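Local coordinates for protein SUMO-1 cysteine protease S273R (African swine fever virus pig/Kenya/KEN-50/1950, PDB 6LJ9) that is a cysteine protease that probably processes the viral polyprotein precursors into core-shell proteins and helps suppress host pyroptosis and innate immune signalling, at residues P11-E16 / T74-P79; K27-E32 / K64-S69; N83-L88 / K264-L269; W169-V174 / F238-R243. All coordinates share one frame; numbering follows the deposited sequence.

How the contacts relate
From the N terminus, contact 1 brings 11-16 to 74-79, closing the chain between them. Nested inside that closure, contact 2 joins helix 27-32 to segment 64-69, which leads into helix 68-75, the helix contact 1 also uses. Next, 83-88 opens a much longer loop that returns at 264-269 as contact 3, and contact 4, strand 169-174 on helix 238-243, is nested within it. Contact 2 lies outermost in the helical N-terminal part, its centre about 36 Å from that of contact 4 in the catalytic core. Contacts 1 and 3 touch. A Glu16-Arg241 salt bridge links contacts 1 and 4, and a probable hydrogen bond from Trp169 NE1 to Leu88 O links contacts 3 and 4.

Contact 1. Residues P11-E16 / T74-P79; sequences PSECAE and TRFKAP
A single antiparallel beta bridge, with Cys14 and Phe76 as its non-hydrogen-bonded pair, joins the loop 11-16 to the chain leaving helix 68-75. Two backbone bonds flank the pair: Lys77 N gives to Glu13 O at 3.0 Å, and Ala15 N gives to Arg75 O, also at 3.0 Å. Lys77 does most of the side-chain work. Its long aliphatic stem, straight beyond CG, runs alongside the loop, with CG 3.4 Å from Cys14 O, and delivers NZ to Ser12 O at 2.8 Å. The ammonium meets the carbonyl almost head-on (165° at the oxygen). NZ also binds His268 O and makes a long salt bridge, 3.7 Å, to Glu16 OE2, whose carboxylate is gripped through OE1 by Arg241. A lysine suits this buried place because its methylenes can pack while its ammonium satisfies several oxygens. Glu13 and Phe76 run side by side; the carboxylate stands at the ring edge, OE2 3.5 Å from CE2, with the two planes 89° apart, while OE1 reaches Ser49. Ser12 OG accepts from Cys14 N at 3.2 Å, and Cys14 is disulfide-bonded to Cys24, so the loop is also held by a local turn and a covalent link. The arrangement is that of an isolated beta bridge closing an irregular loop, next to an ST turn and a disulfide.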
loop_
_atom_site.group_PDB
_atom_site.type_symbol
_atom_site.label_atom_id
_atom_site.label_comp_id
_atom_site.label_asym_id
_atom_site.label_seq_id
_atom_site.Cartn_x
_atom_site.Cartn_y
_atom_site.Cartn_z
ATOM N N PRO B 11 4.035 -19.456 -6.818
ATOM C CA PRO B 11 5.276 -20.204 -7.072
ATOM C C PRO B 11 6.104 -19.677 -8.234
ATOM O O PRO B 11 7.152 -20.261 -8.532
ATOM C CB PRO B 11 4.773 -21.629 -7.367
ATOM C CG PRO B 11 3.401 -21.683 -6.779
ATOM C CD PRO B 11 2.844 -20.311 -6.955
ATOM N N SER B 12 5.677 -18.609 -8.907
ATOM C CA SER B 12 6.455 -18.065 -10.012
ATOM C C SER B 12 7.797 -17.543 -9.514
ATOM O O SER B 12 7.903 -17.018 -8.403
ATOM C CB SER B 12 5.678 -16.946 -10.706
ATOM O OG SER B 12 6.486 -16.273 -11.657
ATOM N N GLU B 13 8.830 -17.701 -10.339
ATOM C CA GLU B 13 10.162 -17.230 -9.989
ATOM C C GLU B 13 10.420 -15.794 -10.428
ATOM O O GLU B 13 11.490 -15.254 -10.127
ATOM C CB GLU B 13 11.232 -18.151 -10.586
ATOM C CG GLU B 13 11.364 -18.070 -12.096
ATOM C CD GLU B 13 12.623 -18.747 -12.604
ATOM O OE1 GLU B 13 13.398 -19.262 -11.771
ATOM O OE2 GLU B 13 12.839 -18.761 -13.835
ATOM N N CYS B 14 9.480 -15.167 -11.134
ATOM C CA CYS B 14 9.626 -13.761 -11.467
ATOM C C CYS B 14 9.489 -12.908 -10.210
ATOM O O CYS B 14 8.905 -13.325 -9.206
ATOM C CB CYS B 14 8.580 -13.328 -12.495
ATOM S SG CYS B 14 8.446 -14.340 -13.989
ATOM N N ALA B 15 10.041 -11.698 -10.273
ATOM C CA ALA B 15 9.895 -10.768 -9.163
ATOM C C ALA B 15 8.425 -10.405 -8.974
ATOM O O ALA B 15 7.644 -10.367 -9.930
ATOM C CB ALA B 15 10.728 -9.509 -9.400
ATOM N N GLU B 16 8.053 -10.141 -7.719
ATOM C CA GLU B 16 6.648 -9.917 -7.388
ATOM C C GLU B 16 6.094 -8.676 -8.081
ATOM O O GLU B 16 4.925 -8.656 -8.480
ATOM C CB GLU B 16 6.483 -9.806 -5.872
ATOM C CG GLU B 16 7.030 -10.991 -5.095
ATOM C CD GLU B 16 5.939 -11.833 -4.462
ATOM O OE1 GLU B 16 4.770 -11.393 -4.462
ATOM O OE2 GLU B 16 6.251 -12.935 -3.963
ATOM N N THR B 74 16.931 -7.839 -10.517
ATOM C CA THR B 74 15.814 -6.916 -10.658
ATOM C C THR B 74 14.523 -7.557 -11.145
ATOM O O THR B 74 13.449 -7.016 -10.868
ATOM C CB THR B 74 16.181 -5.775 -11.618
ATOM O OG1 THR B 74 16.494 -6.314 -12.908
ATOM C CG2 THR B 74 17.381 -5.000 -11.092
ATOM N N ARG B 75 14.592 -8.682 -11.856
ATOM C CA ARG B 75 13.402 -9.295 -12.428
ATOM C C ARG B 75 13.153 -10.719 -11.950
ATOM O O ARG B 75 12.178 -11.339 -12.388
ATOM C CB ARG B 75 13.481 -9.279 -13.960
ATOM C CG ARG B 75 13.537 -7.884 -14.559
ATOM C CD ARG B 75 13.410 -7.926 -16.071
ATOM N NE ARG B 75 12.124 -8.468 -16.498
ATOM C CZ ARG B 75 11.055 -7.727 -16.773
ATOM N NH1 ARG B 75 11.115 -6.406 -16.669
ATOM N NH2 ARG B 75 9.925 -8.307 -17.155
ATOM N N PHE B 76 13.996 -11.255 -11.072
ATOM C CA PHE B 76 13.802 -12.583 -10.514
ATOM C C PHE B 76 13.785 -12.507 -8.994
ATOM O O PHE B 76 14.258 -11.539 -8.392
ATOM C CB PHE B 76 14.903 -13.552 -10.967
ATOM C CG PHE B 76 14.796 -13.969 -12.405
ATOM C CD1 PHE B 76 15.329 -13.179 -13.410
ATOM C CD2 PHE B 76 14.173 -15.157 -12.751
ATOM C CE1 PHE B 76 15.237 -13.561 -14.735
ATOM C CE2 PHE B 76 14.078 -15.546 -14.073
ATOM C CZ PHE B 76 14.611 -14.746 -15.068
ATOM N N LYS B 77 13.227 -13.545 -8.378
ATOM C CA LYS B 77 13.280 -13.655 -6.931
ATOM C C LYS B 77 14.695 -14.029 -6.490
ATOM O O LYS B 77 15.547 -14.419 -7.293
ATOM C CB LYS B 77 12.263 -14.679 -6.432
ATOM C CG LYS B 77 10.816 -14.238 -6.595
ATOM C CD LYS B 77 9.846 -15.316 -6.139
ATOM C CE LYS B 77 8.408 -14.817 -6.184
ATOM N NZ LYS B 77 7.427 -15.900 -5.891
ATOM N N ALA B 78 14.941 -13.900 -5.190
ATOM C CA ALA B 78 16.265 -14.163 -4.656
ATOM C C ALA B 78 16.613 -15.646 -4.785
ATOM O O ALA B 78 15.731 -16.506 -4.737
ATOM C CB ALA B 78 16.344 -13.738 -3.193
ATOM N N PRO B 79 17.892 -15.969 -4.962
ATOM C CA PRO B 79 18.293 -17.379 -4.979
ATOM C C PRO B 79 18.269 -17.970 -3.580
ATOM O O PRO B 79 18.537 -17.288 -2.587
ATOM C CB PRO B 79 19.717 -17.334 -5.541
ATOM C CG PRO B 79 20.223 -15.991 -5.128
ATOM C CD PRO B 79 19.033 -15.067 -5.197
#

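Contact 2. Residues K27-E32 / K64-S69; sequences KKIQKE and KGLDLS
Leu66 fits against one side of helix 27-32 and is the centre of this contact, whose two sides differ sharply. On the tight side, Leu66 CD1 lies 3.6 Å from Glu32 CB, while the Ile29 and Leu66 side chains pass one another head to tail, Ile29 CD1 3.9 Å from Leu66 CB. Ile29 CG2 and Leu68 CD2 approach more loosely, at 4.5 Å. With CG1 beside its backbone N (chi1 -63°), Ile29 extends its terminal methyl toward the turn. Leucine and isoleucine suit the place because their branched ends fill space between helix 27-32 and helix 55-64, where Ala61 touches Leu66, without polar groups needing partners. The solvent side is made of charged residues that meet the leucine largely through their carbons. Lys28, extended to its tip, lays CE 3.7 Å from Leu66 CD2. Glu32 bends at chi2 (-84°), which brings OE1 to 3.9 Å from Leu66 CD2. That OE1 remains 6.9 Å from Lys64 NZ, so any attraction is probably weak; it is no salt bridge. The turn is marked by Gly65, whose positive phi (76°) takes the chain out of the preceding helix, and by Asp67, N-cap of the next, its OD1 weakly bonded to Lys70 N. The whole is a short interhelical connection, a helix ending before a positive-phi glycine and a new one starting at an aspartate N-cap.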
loop_
_atom_site.group_PDB
_atom_site.type_symbol
_atom_site.label_atom_id
_atom_site.label_comp_id
_atom_site.label_asym_id
_atom_site.label_seq_id
_atom_site.Cartn_x
_atom_site.Cartn_y
_atom_site.Cartn_z
ATOM N N LYS B 27 12.159 -7.784 -22.515
ATOM C CA LYS B 27 11.839 -8.089 -23.905
ATOM C C LYS B 27 13.053 -7.990 -24.820
ATOM O O LYS B 27 13.062 -8.618 -25.883
ATOM C CB LYS B 27 10.719 -7.171 -24.396
ATOM C CG LYS B 27 9.369 -7.500 -23.774
ATOM C CD LYS B 27 8.253 -6.636 -24.329
ATOM C CE LYS B 27 6.899 -7.140 -23.854
ATOM N NZ LYS B 27 6.846 -7.277 -22.372
ATOM N N LYS B 28 14.076 -7.227 -24.432
ATOM C CA LYS B 28 15.335 -7.266 -25.166
ATOM C C LYS B 28 16.070 -8.577 -24.910
ATOM O O LYS B 28 16.558 -9.220 -25.846
ATOM C CB LYS B 28 16.215 -6.077 -24.779
ATOM C CG LYS B 28 17.625 -6.152 -25.349
ATOM C CD LYS B 28 18.541 -5.114 -24.721
ATOM C CE LYS B 28 19.964 -5.255 -25.242
ATOM N NZ LYS B 28 20.900 -4.301 -24.585
ATOM N N ILE B 29 16.153 -8.987 -23.643
ATOM C CA ILE B 29 16.841 -10.227 -23.292
ATOM C C ILE B 29 16.104 -11.432 -23.863
ATOM O O ILE B 29 16.728 -12.440 -24.224
ATOM C CB ILE B 29 17.005 -10.325 -21.761
ATOM C CG1 ILE B 29 17.879 -9.178 -21.252
ATOM C CG2 ILE B 29 17.605 -11.665 -21.357
ATOM C CD1 ILE B 29 19.250 -9.125 -21.891
ATOM N N GLN B 30 14.775 -11.351 -23.959
ATOM C CA GLN B 30 14.017 -12.386 -24.657
ATOM C C GLN B 30 14.471 -12.512 -26.106
ATOM O O GLN B 30 14.637 -13.625 -26.620
ATOM C CB GLN B 30 12.521 -12.081 -24.594
ATOM C CG GLN B 30 11.833 -12.489 -23.303
ATOM C CD GLN B 30 10.321 -12.454 -23.428
ATOM O OE1 GLN B 30 9.726 -13.275 -24.129
ATOM N NE2 GLN B 30 9.692 -11.497 -22.758
ATOM N N LYS B 31 14.678 -11.378 -26.781
ATOM C CA LYS B 31 15.075 -11.406 -28.187
ATOM C C LYS B 31 16.489 -11.949 -28.353
ATOM O O LYS B 31 16.732 -12.839 -29.176
ATOM C CB LYS B 31 14.973 -10.004 -28.787
ATOM C CG LYS B 31 13.560 -9.482 -28.955
ATOM C CD LYS B 31 13.561 -7.975 -29.158
ATOM C CE LYS B 31 12.267 -7.503 -29.800
ATOM N NZ LYS B 31 11.066 -7.982 -29.063
ATOM N N GLU B 32 17.437 -11.419 -27.580
ATOM C CA GLU B 32 18.842 -11.770 -27.755
ATOM C C GLU B 32 19.149 -13.210 -27.363
ATOM O O GLU B 32 20.149 -13.763 -27.832
ATOM C CB GLU B 32 19.717 -10.814 -26.942
ATOM C CG GLU B 32 19.489 -9.343 -27.251
ATOM C CD GLU B 32 20.275 -8.867 -28.455
ATOM O OE1 GLU B 32 21.262 -8.124 -28.264
ATOM O OE2 GLU B 32 19.915 -9.242 -29.590
ATOM N N LYS B 64 27.598 -10.144 -26.469
ATOM C CA LYS B 64 26.619 -9.160 -26.910
ATOM C C LYS B 64 26.438 -8.007 -25.930
ATOM O O LYS B 64 25.675 -7.081 -26.224
ATOM C CB LYS B 64 25.271 -9.842 -27.161
ATOM C CG LYS B 64 25.327 -10.961 -28.190
ATOM C CD LYS B 64 25.853 -10.458 -29.524
ATOM C CE LYS B 64 25.871 -11.563 -30.567
ATOM N NZ LYS B 64 26.402 -11.084 -31.874
ATOM N N GLY B 65 27.109 -8.036 -24.785
ATOM C CA GLY B 65 27.016 -6.937 -23.841
ATOM C C GLY B 65 25.727 -6.895 -23.052
ATOM O O GLY B 65 25.211 -5.805 -22.770
ATOM N N LEU B 66 25.190 -8.054 -22.687
ATOM C CA LEU B 66 23.957 -8.144 -21.917
ATOM C C LEU B 66 24.295 -8.349 -20.446
ATOM O O LEU B 66 25.069 -9.248 -20.101
ATOM C CB LEU B 66 23.084 -9.293 -22.422
ATOM C CG LEU B 66 22.859 -9.376 -23.932
ATOM C CD1 LEU B 66 22.045 -10.611 -24.268
ATOM C CD2 LEU B 66 22.180 -8.119 -24.455
ATOM N N ASP B 67 23.714 -7.515 -19.586
ATOM C CA ASP B 67 23.936 -7.604 -18.144
ATOM C C ASP B 67 22.944 -8.612 -17.577
ATOM O O ASP B 67 21.822 -8.273 -17.202
ATOM C CB ASP B 67 23.793 -6.234 -17.489
ATOM C CG ASP B 67 24.278 -6.219 -16.052
ATOM O OD1 ASP B 67 24.717 -7.277 -15.557
ATOM O OD2 ASP B 67 24.223 -5.144 -15.418
ATOM N N LEU B 68 23.369 -9.877 -17.516
ATOM C CA LEU B 68 22.515 -10.916 -16.951
ATOM C C LEU B 68 22.422 -10.810 -15.435
ATOM O O LEU B 68 21.405 -11.201 -14.851
ATOM C CB LEU B 68 23.028 -12.301 -17.345
ATOM C CG LEU B 68 22.962 -12.679 -18.824
ATOM C CD1 LEU B 68 23.307 -14.149 -19.015
ATOM C CD2 LEU B 68 21.589 -12.367 -19.397
ATOM N N SER B 69 23.467 -10.293 -14.783
ATOM C CA SER B 69 23.440 -10.168 -13.329
ATOM C C SER B 69 22.366 -9.185 -12.880
ATOM O O SER B 69 21.723 -9.388 -11.844
ATOM C CB SER B 69 24.812 -9.736 -12.810
ATOM O OG SER B 69 25.807 -10.694 -13.126
#

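Contact 3. Residues N83-L88 / K264-L269; sequences NNTGLL and KFRTHL
Arg266 reaches across from helix 259-269 to the loop 83-88 and holds one oxygen in two hydrogen bonds, both bent: NH1 lies 2.9 Å and NH2 3.0 Å from Gly86 O. The chain is extended from CG to NE, and the last torsion (chi4 -97°) turns the guanidinium so that Gly86 O lies at its edge, nearly in its plane. NH1 approaches within the carbonyl plane, whereas NH2 comes from above it. One guanidinium face is covered by the loop backbone, with Thr85 CA 3.7 Å above its centre. Arginine suits the place because NE remains for a salt bridge to Glu231, while NH1 also binds Pro81 O. The loop bends through an Asx turn, in which Asn84 OD1, set by chi1 61°, accepts from Gly86 N at 2.9 Å; glycine suits that position, having no CB to press on this oxygen. The loop lies near the inferred catalytic centre of the Ulp1-like protease: Glu231 directly precedes the nucleophile, Cys232, and the Leu88 side chain is about 7 Å from that of Cys232. Thr85 OG1 bonds to Thr230 and Glu231. On the helix, Thr267 OG1 bonds to Lys264 O at 2.6 Å, leaving CG2 facing Asn83 OD1, 3.9 Å away.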
loop_
_atom_site.group_PDB
_atom_site.type_symbol
_atom_site.label_atom_id
_atom_site.label_comp_id
_atom_site.label_asym_id
_atom_site.label_seq_id
_atom_site.Cartn_x
_atom_site.Cartn_y
_atom_site.Cartn_z
ATOM N N ASN B 83 13.660 -25.912 -3.591
ATOM C CA ASN B 83 13.112 -27.263 -3.667
ATOM C C ASN B 83 13.879 -28.251 -2.798
ATOM O O ASN B 83 13.862 -29.457 -3.066
ATOM C CB ASN B 83 13.074 -27.743 -5.117
ATOM C CG ASN B 83 11.929 -27.130 -5.897
ATOM O OD1 ASN B 83 10.775 -27.193 -5.475
ATOM N ND2 ASN B 83 12.245 -26.525 -7.036
ATOM N N ASN B 84 14.559 -27.762 -1.767
ATOM C CA ASN B 84 15.153 -28.610 -0.748
ATOM C C ASN B 84 14.900 -27.961 0.604
ATOM O O ASN B 84 14.427 -26.825 0.691
ATOM C CB ASN B 84 16.654 -28.835 -0.990
ATOM C CG ASN B 84 17.452 -27.547 -0.955
ATOM O OD1 ASN B 84 17.889 -27.103 0.107
ATOM N ND2 ASN B 84 17.660 -26.945 -2.122
ATOM N N THR B 85 15.210 -28.695 1.669
ATOM C CA THR B 85 14.929 -28.245 3.023
ATOM C C THR B 85 16.139 -27.580 3.679
ATOM O O THR B 85 16.170 -27.426 4.906
ATOM C CB THR B 85 14.417 -29.419 3.862
ATOM O OG1 THR B 85 13.705 -28.929 5.004
ATOM C CG2 THR B 85 15.558 -30.307 4.317
ATOM N N GLY B 86 17.124 -27.167 2.881
ATOM C CA GLY B 86 18.300 -26.526 3.440
ATOM C C GLY B 86 17.949 -25.270 4.213
ATOM O O GLY B 86 16.964 -24.586 3.923
ATOM N N LEU B 87 18.774 -24.966 5.211
ATOM C CA LEU B 87 18.498 -23.844 6.093
ATOM C C LEU B 87 18.747 -22.519 5.384
ATOM O O LEU B 87 19.654 -22.387 4.555
ATOM C CB LEU B 87 19.361 -23.919 7.351
ATOM C CG LEU B 87 19.287 -25.204 8.178
ATOM C CD1 LEU B 87 19.904 -24.991 9.552
ATOM C CD2 LEU B 87 17.854 -25.687 8.301
ATOM N N LEU B 88 17.931 -21.531 5.732
ATOM C CA LEU B 88 18.066 -20.191 5.181
ATOM C C LEU B 88 19.245 -19.467 5.814
ATOM O O LEU B 88 19.504 -19.596 7.015
ATOM C CB LEU B 88 16.778 -19.395 5.409
ATOM C CG LEU B 88 15.805 -19.296 4.236
ATOM C CD1 LEU B 88 15.538 -20.662 3.624
ATOM C CD2 LEU B 88 14.503 -18.648 4.680
ATOM N N LYS B 264 6.190 -25.755 0.986
ATOM C CA LYS B 264 5.659 -25.251 -0.275
ATOM C C LYS B 264 5.877 -23.750 -0.408
ATOM O O LYS B 264 5.953 -23.234 -1.529
ATOM C CB LYS B 264 4.173 -25.585 -0.395
ATOM C CG LYS B 264 3.872 -27.069 -0.526
ATOM C CD LYS B 264 2.375 -27.320 -0.607
ATOM C CE LYS B 264 2.069 -28.799 -0.775
ATOM N NZ LYS B 264 0.604 -29.066 -0.785
ATOM N N PHE B 265 5.980 -23.038 0.717
ATOM C CA PHE B 265 6.244 -21.606 0.673
ATOM C C PHE B 265 7.645 -21.297 0.162
ATOM O O PHE B 265 7.898 -20.165 -0.268
ATOM C CB PHE B 265 6.037 -20.993 2.061
ATOM C CG PHE B 265 6.166 -19.498 2.090
ATOM C CD1 PHE B 265 5.315 -18.702 1.339
ATOM C CD2 PHE B 265 7.130 -18.885 2.873
ATOM C CE1 PHE B 265 5.429 -17.326 1.363
ATOM C CE2 PHE B 265 7.246 -17.507 2.902
ATOM C CZ PHE B 265 6.394 -16.728 2.145
ATOM N N ARG B 266 8.557 -22.273 0.196
ATOM C CA ARG B 266 9.876 -22.077 -0.393
ATOM C C ARG B 266 9.783 -21.787 -1.885
ATOM O O ARG B 266 10.595 -21.024 -2.421
ATOM C CB ARG B 266 10.753 -23.306 -0.148
ATOM C CG ARG B 266 11.140 -23.531 1.304
ATOM C CD ARG B 266 11.896 -24.842 1.465
ATOM N NE ARG B 266 12.401 -25.031 2.822
ATOM C CZ ARG B 266 13.640 -24.740 3.205
ATOM N NH1 ARG B 266 14.508 -24.247 2.331
ATOM N NH2 ARG B 266 14.014 -24.946 4.460
ATOM N N THR B 267 8.804 -22.384 -2.570
ATOM C CA THR B 267 8.606 -22.109 -3.987
ATOM C C THR B 267 8.063 -20.707 -4.230
ATOM O O THR B 267 8.168 -20.199 -5.352
ATOM C CB THR B 267 7.666 -23.147 -4.605
ATOM O OG1 THR B 267 6.340 -22.963 -4.091
ATOM C CG2 THR B 267 8.139 -24.556 -4.276
ATOM N N HIS B 268 7.483 -20.076 -3.209
ATOM C CA HIS B 268 7.060 -18.685 -3.307
ATOM C C HIS B 268 8.186 -17.704 -3.013
ATOM O O HIS B 268 8.061 -16.521 -3.350
ATOM C CB HIS B 268 5.901 -18.407 -2.343
ATOM C CG HIS B 268 4.629 -19.113 -2.699
ATOM N ND1 HIS B 268 3.397 -18.498 -2.635
ATOM C CD2 HIS B 268 4.396 -20.381 -3.112
ATOM C CE1 HIS B 268 2.460 -19.355 -2.999
ATOM N NE2 HIS B 268 3.039 -20.504 -3.293
ATOM N N LEU B 269 9.276 -18.165 -2.402
ATOM C CA LEU B 269 10.343 -17.282 -1.948
ATOM C C LEU B 269 11.480 -17.169 -2.958
ATOM O O LEU B 269 11.920 -16.060 -3.279
ATOM C CB LEU B 269 10.895 -17.775 -0.606
ATOM C CG LEU B 269 10.023 -17.587 0.636
ATOM C CD1 LEU B 269 10.613 -18.327 1.827
ATOM C CD2 LEU B 269 9.868 -16.110 0.946
#

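Contact 4. Residues W169-V174 / F238-R243; sequences WVAIFV and FYIRAR
Strand 169-174 and helix 238-243 run nearly parallel, their axes 23° apart and 8.4 Å from each other at closest approach, with Ala171 opposite Tyr239 and Phe173 opposite Ile240. Ala171 is small enough to let the helix come near: its CB meets Tyr239 CD2 and Ile240 CG1, each at 4.1 Å. Two residues on, Phe173 supplies the bulk of the contact. With CG anti to the backbone N (chi1 -169°), its ring swings out from the strand toward the helix, where Ile240 CG2 lies 4.1 Å from its CD1. Phe173 CB touches Tyr239 CE2 at 3.9 Å. One ring face of Phe173 receives Arg243 CB in a CH-pi contact, 3.6 Å from the centroid and close to the ring normal. Arg243 then bends at chi2 and chi3, which sets the CD2-CE2 side of the phenylalanine ring over one face of the guanidinium, offset toward its rim, with the planes 59° apart, too steep for a parallel stack. This helix carries the inferred nucleophile Cys232 at its first residue, and its packing on the central sheet is as in other clan CA cysteine proteases. Glu184 OE1 is hydrogen-bonded to Tyr239 OH, and OE2 forms a salt bridge with Arg243 NH2, which also pairs with Asp175. The chemistry implies an apolar seam bordered by an ionic cluster around the buried Arg243, whose carboxylates probably offset the charge brought beside the phenylalanine.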
loop_
_atom_site.group_PDB
_atom_site.type_symbol
_atom_site.label_atom_id
_atom_site.label_comp_id
_atom_site.label_asym_id
_atom_site.label_seq_id
_atom_site.Cartn_x
_atom_site.Cartn_y
_atom_site.Cartn_z
ATOM N N TRP B 169 15.565 -19.185 13.253
ATOM C CA TRP B 169 15.050 -17.896 12.818
ATOM C C TRP B 169 13.703 -17.605 13.465
ATOM O O TRP B 169 12.830 -18.475 13.539
ATOM C CB TRP B 169 14.907 -17.860 11.297
ATOM C CG TRP B 169 16.191 -18.069 10.556
ATOM C CD1 TRP B 169 16.594 -19.206 9.917
ATOM C CD2 TRP B 169 17.241 -17.112 10.372
ATOM N NE1 TRP B 169 17.829 -19.015 9.348
ATOM C CE2 TRP B 169 18.249 -17.738 9.613
ATOM C CE3 TRP B 169 17.426 -15.787 10.777
ATOM C CZ2 TRP B 169 19.426 -17.084 9.250
ATOM C CZ3 TRP B 169 18.593 -15.140 10.415
ATOM C CH2 TRP B 169 19.578 -15.788 9.661
ATOM N N VAL B 170 13.542 -16.371 13.940
ATOM C CA VAL B 170 12.264 -15.869 14.423
ATOM C C VAL B 170 12.008 -14.523 13.760
ATOM O O VAL B 170 12.930 -13.843 13.302
ATOM C CB VAL B 170 12.216 -15.736 15.961
ATOM C CG1 VAL B 170 12.434 -17.089 16.624
ATOM C CG2 VAL B 170 13.247 -14.733 16.437
ATOM N N ALA B 171 10.736 -14.142 13.707
ATOM C CA ALA B 171 10.313 -12.933 13.019
ATOM C C ALA B 171 9.882 -11.864 14.015
ATOM O O ALA B 171 9.371 -12.166 15.097
ATOM C CB ALA B 171 9.165 -13.227 12.048
ATOM N N ILE B 172 10.102 -10.606 13.635
ATOM C CA ILE B 172 9.624 -9.446 14.378
ATOM C C ILE B 172 8.892 -8.537 13.403
ATOM O O ILE B 172 9.451 -8.148 12.372
ATOM C CB ILE B 172 10.769 -8.684 15.075
ATOM C CG1 ILE B 172 11.240 -9.442 16.318
ATOM C CG2 ILE B 172 10.334 -7.267 15.433
ATOM C CD1 ILE B 172 12.124 -8.624 17.244
ATOM N N PHE B 173 7.643 -8.206 13.722
ATOM C CA PHE B 173 6.807 -7.388 12.855
ATOM C C PHE B 173 6.164 -6.278 13.672
ATOM O O PHE B 173 5.589 -6.538 14.734
ATOM C CB PHE B 173 5.731 -8.235 12.167
ATOM C CG PHE B 173 5.010 -7.514 11.066
ATOM C CD1 PHE B 173 5.573 -7.412 9.806
ATOM C CD2 PHE B 173 3.770 -6.939 11.291
ATOM C CE1 PHE B 173 4.915 -6.748 8.789
ATOM C CE2 PHE B 173 3.106 -6.274 10.278
ATOM C CZ PHE B 173 3.679 -6.179 9.025
ATOM N N VAL B 174 6.267 -5.048 13.177
ATOM C CA VAL B 174 5.659 -3.881 13.804
ATOM C C VAL B 174 4.582 -3.371 12.858
ATOM O O VAL B 174 4.883 -2.906 11.751
ATOM C CB VAL B 174 6.691 -2.789 14.110
ATOM C CG1 VAL B 174 6.010 -1.564 14.703
ATOM C CG2 VAL B 174 7.761 -3.319 15.050
ATOM N N PHE B 238 7.274 -16.237 6.250
ATOM C CA PHE B 238 5.848 -16.337 5.957
ATOM C C PHE B 238 5.025 -15.475 6.906
ATOM O O PHE B 238 4.003 -14.907 6.506
ATOM C CB PHE B 238 5.391 -17.794 6.032
ATOM C CG PHE B 238 3.915 -17.980 5.818
ATOM C CD1 PHE B 238 3.391 -18.037 4.537
ATOM C CD2 PHE B 238 3.051 -18.103 6.895
ATOM C CE1 PHE B 238 2.033 -18.208 4.334
ATOM C CE2 PHE B 238 1.692 -18.275 6.697
ATOM C CZ PHE B 238 1.184 -18.328 5.415
ATOM N N TYR B 239 5.448 -15.378 8.168
ATOM C CA TYR B 239 4.738 -14.531 9.122
ATOM C C TYR B 239 4.743 -13.079 8.664
ATOM O O TYR B 239 3.705 -12.407 8.678
ATOM C CB TYR B 239 5.366 -14.663 10.510
ATOM C CG TYR B 239 4.663 -13.860 11.584
ATOM C CD1 TYR B 239 3.529 -14.356 12.215
ATOM C CD2 TYR B 239 5.137 -12.614 11.973
ATOM C CE1 TYR B 239 2.883 -13.630 13.198
ATOM C CE2 TYR B 239 4.497 -11.880 12.956
ATOM C CZ TYR B 239 3.372 -12.394 13.565
ATOM O OH TYR B 239 2.730 -11.670 14.543
ATOM N N ILE B 240 5.907 -12.580 8.244
ATOM C CA ILE B 240 6.002 -11.200 7.775
ATOM C C ILE B 240 5.138 -10.997 6.537
ATOM O O ILE B 240 4.419 -9.998 6.419
ATOM C CB ILE B 240 7.472 -10.825 7.508
ATOM C CG1 ILE B 240 8.274 -10.842 8.813
ATOM C CG2 ILE B 240 7.559 -9.467 6.823
ATOM C CD1 ILE B 240 9.737 -10.482 8.642
ATOM N N ARG B 241 5.187 -11.946 5.600
ATOM C CA ARG B 241 4.412 -11.807 4.370
ATOM C C ARG B 241 2.915 -11.878 4.646
ATOM O O ARG B 241 2.132 -11.123 4.054
ATOM C CB ARG B 241 4.824 -12.878 3.362
ATOM C CG ARG B 241 4.090 -12.790 2.033
ATOM C CD ARG B 241 4.234 -11.408 1.420
ATOM N NE ARG B 241 3.510 -11.283 0.159
ATOM C CZ ARG B 241 4.061 -11.452 -1.038
ATOM N NH1 ARG B 241 5.349 -11.754 -1.142
ATOM N NH2 ARG B 241 3.325 -11.318 -2.133
ATOM N N ALA B 242 2.495 -12.776 5.540
ATOM C CA ALA B 242 1.077 -12.877 5.872
ATOM C C ALA B 242 0.578 -11.611 6.559
ATOM O O ALA B 242 -0.529 -11.141 6.273
ATOM C CB ALA B 242 0.826 -14.101 6.751
ATOM N N ARG B 243 1.376 -11.047 7.469
ATOM C CA ARG B 243 0.981 -9.799 8.116
ATOM C C ARG B 243 0.945 -8.652 7.113
ATOM O O ARG B 243 0.103 -7.751 7.219
ATOM C CB ARG B 243 1.934 -9.470 9.266
ATOM C CG ARG B 243 1.983 -10.519 10.366
ATOM C CD ARG B 243 0.737 -10.506 11.234
ATOM N NE ARG B 243 0.623 -9.278 12.015
ATOM C CZ ARG B 243 -0.232 -8.298 11.745
ATOM N NH1 ARG B 243 -1.057 -8.402 10.712
ATOM N NH2 ARG B 243 -0.267 -7.215 12.509
#